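PDB 1TQX: D-ribulose-5-phosphate 3-epimerase, putative from Plasmodium falciparum, which probably catalyses the interconversion of D-ribulose 5-phosphate and D-xylulose 5-phosphate, using a divalent metal ion bound in a TIM barrel. Local coordinates for residues V164-V178 with I189-G201. Sequence-based numbering, arbitrary orientation.
Sequences VSFLRKKYKNLNIQV and ISASHGANIIVAG. With SO4 (sulfate ion), chain C.
Arg168 reaches from helix 161-170 to the end of helix 184-193, and each part of its long side chain meets something. CB and CG both lie 3.9 Å from Gly194 CA, a close fit that suits glycine, which also tolerates the positive phi of the Schellman motif ending this helix. CG stands anti to the backbone N (chi1 179°), and bends at the next two torsions fold the chain back, bringing NE and NH2 side-on to Gly194 O, with NH2 at 2.8 Å. NH1 and NH2 grip Leu174 O end-on, almost in the guanidinium plane. One cation thus ties together two turns, while Ile176 CD1 lies 3.4 Å above the centre of its flat group.

Strands 175-179 and 197-200 with helix 184-193 form a beta-alpha-beta unit of the TIM barrel, its parallel strands joined by hydrogen bonds such as Val178 N to Ile197 O. Asn196 extends this pairing with its amide, which offers both an acceptor and a donor: OD1 accepts a hydrogen bond from Ile176 N (2.8 Å, nearly straight at 170°), and ND2 donates one to a lone pair of Asn175 OD1, the two amides nearly coplanar. Between sheet and helices, Val178 CG1 packs on Ala195 CB (3.8 Å) and CG2 on Ile198 CD1. On the other face, the extended chain of Gln177 crosses the CG2 methyls of Ile197 and Val199, its NE2 hydrogen-bonded to Asp68; Val199 also touches the zinc ligand His36. At the C-terminal end of helix 184-193, His193 ND1 donates to Ser165 OG, in the body of helix 161-170 (2.8 Å), with the oxygen near the ring plane.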
# COMPACT_ATOMS: atom_id res chain seq x y z
N VAL A 164 9.31 -4.21 -10.17
CA VAL A 164 9.97 -4.15 -8.88
C VAL A 164 11.49 -4.06 -9.04
O VAL A 164 12.14 -3.22 -8.41
CB VAL A 164 9.61 -5.38 -8.01
CG1 VAL A 164 10.32 -5.30 -6.66
CG2 VAL A 164 8.09 -5.45 -7.80
N SER A 165 12.07 -4.92 -9.88
CA SER A 165 13.52 -4.90 -10.09
C SER A 165 13.97 -3.57 -10.69
O SER A 165 15.00 -3.02 -10.28
CB SER A 165 13.95 -6.05 -11.01
OG SER A 165 13.81 -7.30 -10.37
N PHE A 166 13.20 -3.05 -11.64
CA PHE A 166 13.52 -1.76 -12.26
C PHE A 166 13.65 -0.66 -11.21
O PHE A 166 14.63 0.08 -11.19
CB PHE A 166 12.43 -1.36 -13.25
CG PHE A 166 12.59 0.03 -13.81
CD1 PHE A 166 13.46 0.27 -14.87
CD2 PHE A 166 11.90 1.10 -13.25
CE1 PHE A 166 13.63 1.57 -15.37
CE2 PHE A 166 12.07 2.39 -13.74
CZ PHE A 166 12.93 2.63 -14.80
N LEU A 167 12.65 -0.56 -10.34
CA LEU A 167 12.63 0.46 -9.30
C LEU A 167 13.76 0.33 -8.28
O LEU A 167 14.41 1.31 -7.95
CB LEU A 167 11.27 0.45 -8.57
CG LEU A 167 10.06 0.87 -9.40
CD1 LEU A 167 8.78 0.48 -8.68
CD2 LEU A 167 10.10 2.38 -9.64
N ARG A 168 13.99 -0.88 -7.77
CA ARG A 168 15.05 -1.08 -6.79
C ARG A 168 16.43 -0.76 -7.35
O ARG A 168 17.27 -0.19 -6.66
CB ARG A 168 15.04 -2.52 -6.26
CG ARG A 168 16.15 -2.80 -5.24
CD ARG A 168 16.07 -1.84 -4.06
NE ARG A 168 14.84 -2.00 -3.29
CZ ARG A 168 14.11 -0.99 -2.84
NH1 ARG A 168 14.48 0.26 -3.07
NH2 ARG A 168 13.00 -1.22 -2.14
N LYS A 169 16.65 -1.12 -8.60
CA LYS A 169 17.94 -0.87 -9.24
C LYS A 169 18.21 0.62 -9.44
O LYS A 169 19.34 1.08 -9.26
CB LYS A 169 18.01 -1.60 -10.59
CG LYS A 169 19.37 -1.52 -11.27
CD LYS A 169 19.41 -2.38 -12.53
CE LYS A 169 20.79 -2.39 -13.17
NZ LYS A 169 21.25 -1.03 -13.56
N LYS A 170 17.17 1.36 -9.82
CA LYS A 170 17.30 2.79 -10.07
C LYS A 170 17.22 3.66 -8.81
O LYS A 170 17.86 4.70 -8.73
CB LYS A 170 16.22 3.23 -11.07
CG LYS A 170 16.37 4.65 -11.60
CD LYS A 170 15.36 4.91 -12.72
CE LYS A 170 15.46 6.34 -13.26
NZ LYS A 170 16.78 6.61 -13.90
N TYR A 171 16.42 3.22 -7.84
CA TYR A 171 16.26 3.98 -6.60
C TYR A 171 16.48 3.08 -5.39
O TYR A 171 15.55 2.42 -4.92
CB TYR A 171 14.85 4.59 -6.55
CG TYR A 171 14.45 5.37 -7.78
CD1 TYR A 171 13.72 4.77 -8.80
CD2 TYR A 171 14.78 6.72 -7.92
CE1 TYR A 171 13.32 5.49 -9.93
CE2 TYR A 171 14.39 7.45 -9.04
CZ TYR A 171 13.66 6.83 -10.04
OH TYR A 171 13.25 7.54 -11.15
N LYS A 172 17.70 3.06 -4.87
CA LYS A 172 18.03 2.21 -3.74
C LYS A 172 17.34 2.53 -2.41
O LYS A 172 17.16 1.64 -1.58
CB LYS A 172 19.55 2.16 -3.53
CG LYS A 172 20.21 3.51 -3.33
CD LYS A 172 21.72 3.38 -3.07
CE LYS A 172 22.50 2.94 -4.31
NZ LYS A 172 22.24 1.52 -4.70
N ASN A 173 16.95 3.78 -2.20
CA ASN A 173 16.29 4.15 -0.94
C ASN A 173 14.77 4.26 -1.04
O ASN A 173 14.11 4.60 -0.06
CB ASN A 173 16.85 5.48 -0.42
CG ASN A 173 18.31 5.38 -0.02
OD1 ASN A 173 18.68 4.53 0.79
ND2 ASN A 173 19.14 6.25 -0.59
N LEU A 174 14.23 3.98 -2.21
CA LEU A 174 12.79 4.06 -2.41
C LEU A 174 12.07 2.86 -1.80
O LEU A 174 12.49 1.71 -1.98
CB LEU A 174 12.48 4.14 -3.90
CG LEU A 174 11.02 4.10 -4.33
CD1 LEU A 174 10.29 5.37 -3.88
CD2 LEU A 174 10.96 3.97 -5.85
N ASN A 175 10.99 3.12 -1.08
CA ASN A 175 10.19 2.05 -0.50
C ASN A 175 9.37 1.46 -1.65
O ASN A 175 8.70 2.19 -2.38
CB ASN A 175 9.23 2.59 0.58
CG ASN A 175 9.94 2.94 1.88
OD1 ASN A 175 10.45 2.06 2.58
ND2 ASN A 175 9.98 4.23 2.21
N ILE A 176 9.46 0.15 -1.83
CA ILE A 176 8.71 -0.52 -2.89
C ILE A 176 7.71 -1.46 -2.23
O ILE A 176 8.08 -2.39 -1.50
CB ILE A 176 9.64 -1.29 -3.84
CG1 ILE A 176 10.61 -0.31 -4.52
CG2 ILE A 176 8.82 -2.02 -4.90
CD1 ILE A 176 11.72 -0.98 -5.32
N GLN A 177 6.44 -1.20 -2.48
CA GLN A 177 5.34 -1.95 -1.89
C GLN A 177 4.64 -2.81 -2.94
O GLN A 177 4.45 -2.37 -4.08
CB GLN A 177 4.37 -0.93 -1.26
CG GLN A 177 3.22 -1.51 -0.47
CD GLN A 177 2.40 -0.42 0.20
OE1 GLN A 177 2.06 0.58 -0.42
NE2 GLN A 177 2.08 -0.61 1.48
N VAL A 178 4.28 -4.03 -2.57
CA VAL A 178 3.58 -4.93 -3.49
C VAL A 178 2.23 -5.21 -2.86
O VAL A 178 2.12 -5.34 -1.65
CB VAL A 178 4.36 -6.24 -3.75
CG1 VAL A 178 5.57 -5.93 -4.62
CG2 VAL A 178 4.81 -6.86 -2.43
N ILE A 189 9.36 -14.11 -3.26
CA ILE A 189 9.63 -13.76 -4.65
C ILE A 189 9.71 -12.24 -4.80
O ILE A 189 10.61 -11.72 -5.46
CB ILE A 189 8.52 -14.28 -5.58
CG1 ILE A 189 8.60 -15.81 -5.68
CG2 ILE A 189 8.65 -13.64 -6.96
CD1 ILE A 189 7.47 -16.43 -6.50
N SER A 190 8.75 -11.52 -4.21
CA SER A 190 8.74 -10.07 -4.31
C SER A 190 9.98 -9.44 -3.68
O SER A 190 10.58 -8.54 -4.26
CB SER A 190 7.48 -9.51 -3.65
OG SER A 190 6.32 -9.88 -4.38
N ALA A 191 10.37 -9.93 -2.51
CA ALA A 191 11.55 -9.40 -1.83
C ALA A 191 12.83 -9.66 -2.63
O ALA A 191 13.76 -8.84 -2.60
CB ALA A 191 11.66 -10.01 -0.43
N SER A 192 12.90 -10.79 -3.33
CA SER A 192 14.09 -11.12 -4.11
C SER A 192 14.29 -10.14 -5.26
O SER A 192 15.40 -10.00 -5.78
CB SER A 192 13.99 -12.56 -4.66
OG SER A 192 13.09 -12.64 -5.75
N HIS A 193 13.21 -9.47 -5.64
CA HIS A 193 13.26 -8.49 -6.73
C HIS A 193 13.44 -7.06 -6.21
O HIS A 193 13.69 -6.15 -7.00
CB HIS A 193 12.00 -8.59 -7.59
CG HIS A 193 11.99 -9.78 -8.51
ND1 HIS A 193 12.47 -9.72 -9.80
CD2 HIS A 193 11.57 -11.05 -8.32
CE1 HIS A 193 12.35 -10.91 -10.37
NE2 HIS A 193 11.80 -11.73 -9.49
N GLY A 194 13.32 -6.86 -4.90
CA GLY A 194 13.50 -5.53 -4.34
C GLY A 194 12.41 -4.96 -3.45
O GLY A 194 12.59 -3.89 -2.86
N ALA A 195 11.28 -5.65 -3.34
CA ALA A 195 10.19 -5.15 -2.50
C ALA A 195 10.55 -5.20 -1.02
O ALA A 195 11.17 -6.16 -0.57
CB ALA A 195 8.91 -5.97 -2.75
N ASN A 196 10.18 -4.17 -0.27
CA ASN A 196 10.47 -4.14 1.17
C ASN A 196 9.23 -3.93 2.03
O ASN A 196 9.29 -4.05 3.26
CB ASN A 196 11.54 -3.09 1.51
CG ASN A 196 11.08 -1.67 1.23
OD1 ASN A 196 10.88 -1.29 0.08
ND2 ASN A 196 10.93 -0.87 2.28
N ILE A 197 8.10 -3.61 1.40
CA ILE A 197 6.85 -3.43 2.12
C ILE A 197 5.85 -4.41 1.52
O ILE A 197 5.62 -4.40 0.32
CB ILE A 197 6.32 -1.99 1.99
CG1 ILE A 197 7.39 -1.00 2.48
CG2 ILE A 197 5.05 -1.83 2.83
CD1 ILE A 197 6.95 0.44 2.46
N ILE A 198 5.27 -5.24 2.37
CA ILE A 198 4.34 -6.26 1.91
C ILE A 198 2.90 -6.08 2.36
O ILE A 198 2.62 -6.11 3.56
CB ILE A 198 4.81 -7.65 2.39
CG1 ILE A 198 6.28 -7.86 2.02
CG2 ILE A 198 3.90 -8.74 1.81
CD1 ILE A 198 6.58 -7.80 0.54
N VAL A 199 2.00 -5.90 1.41
CA VAL A 199 0.59 -5.77 1.75
C VAL A 199 -0.04 -7.14 1.54
O VAL A 199 0.01 -7.70 0.45
CB VAL A 199 -0.13 -4.75 0.83
CG1 VAL A 199 -1.63 -4.78 1.09
CG2 VAL A 199 0.42 -3.35 1.08
N ALA A 200 -0.63 -7.69 2.60
CA ALA A 200 -1.25 -9.01 2.50
C ALA A 200 -2.61 -8.99 3.18
O ALA A 200 -2.75 -8.51 4.30
CB ALA A 200 -0.35 -10.06 3.17
N GLY A 201 -3.61 -9.52 2.49
CA GLY A 201 -4.94 -9.55 3.06
C GLY A 201 -5.36 -10.95 3.46
O GLY A 201 -5.24 -11.34 4.62
S SO4 C . -5.07 -10.10 -1.18
O1 SO4 C . -4.27 -9.32 -0.21
O2 SO4 C . -5.24 -9.32 -2.41
O3 SO4 C . -4.36 -11.34 -1.51
O4 SO4 C . -6.38 -10.43 -0.59
O HOH W 1 16.19 -7.63 -8.80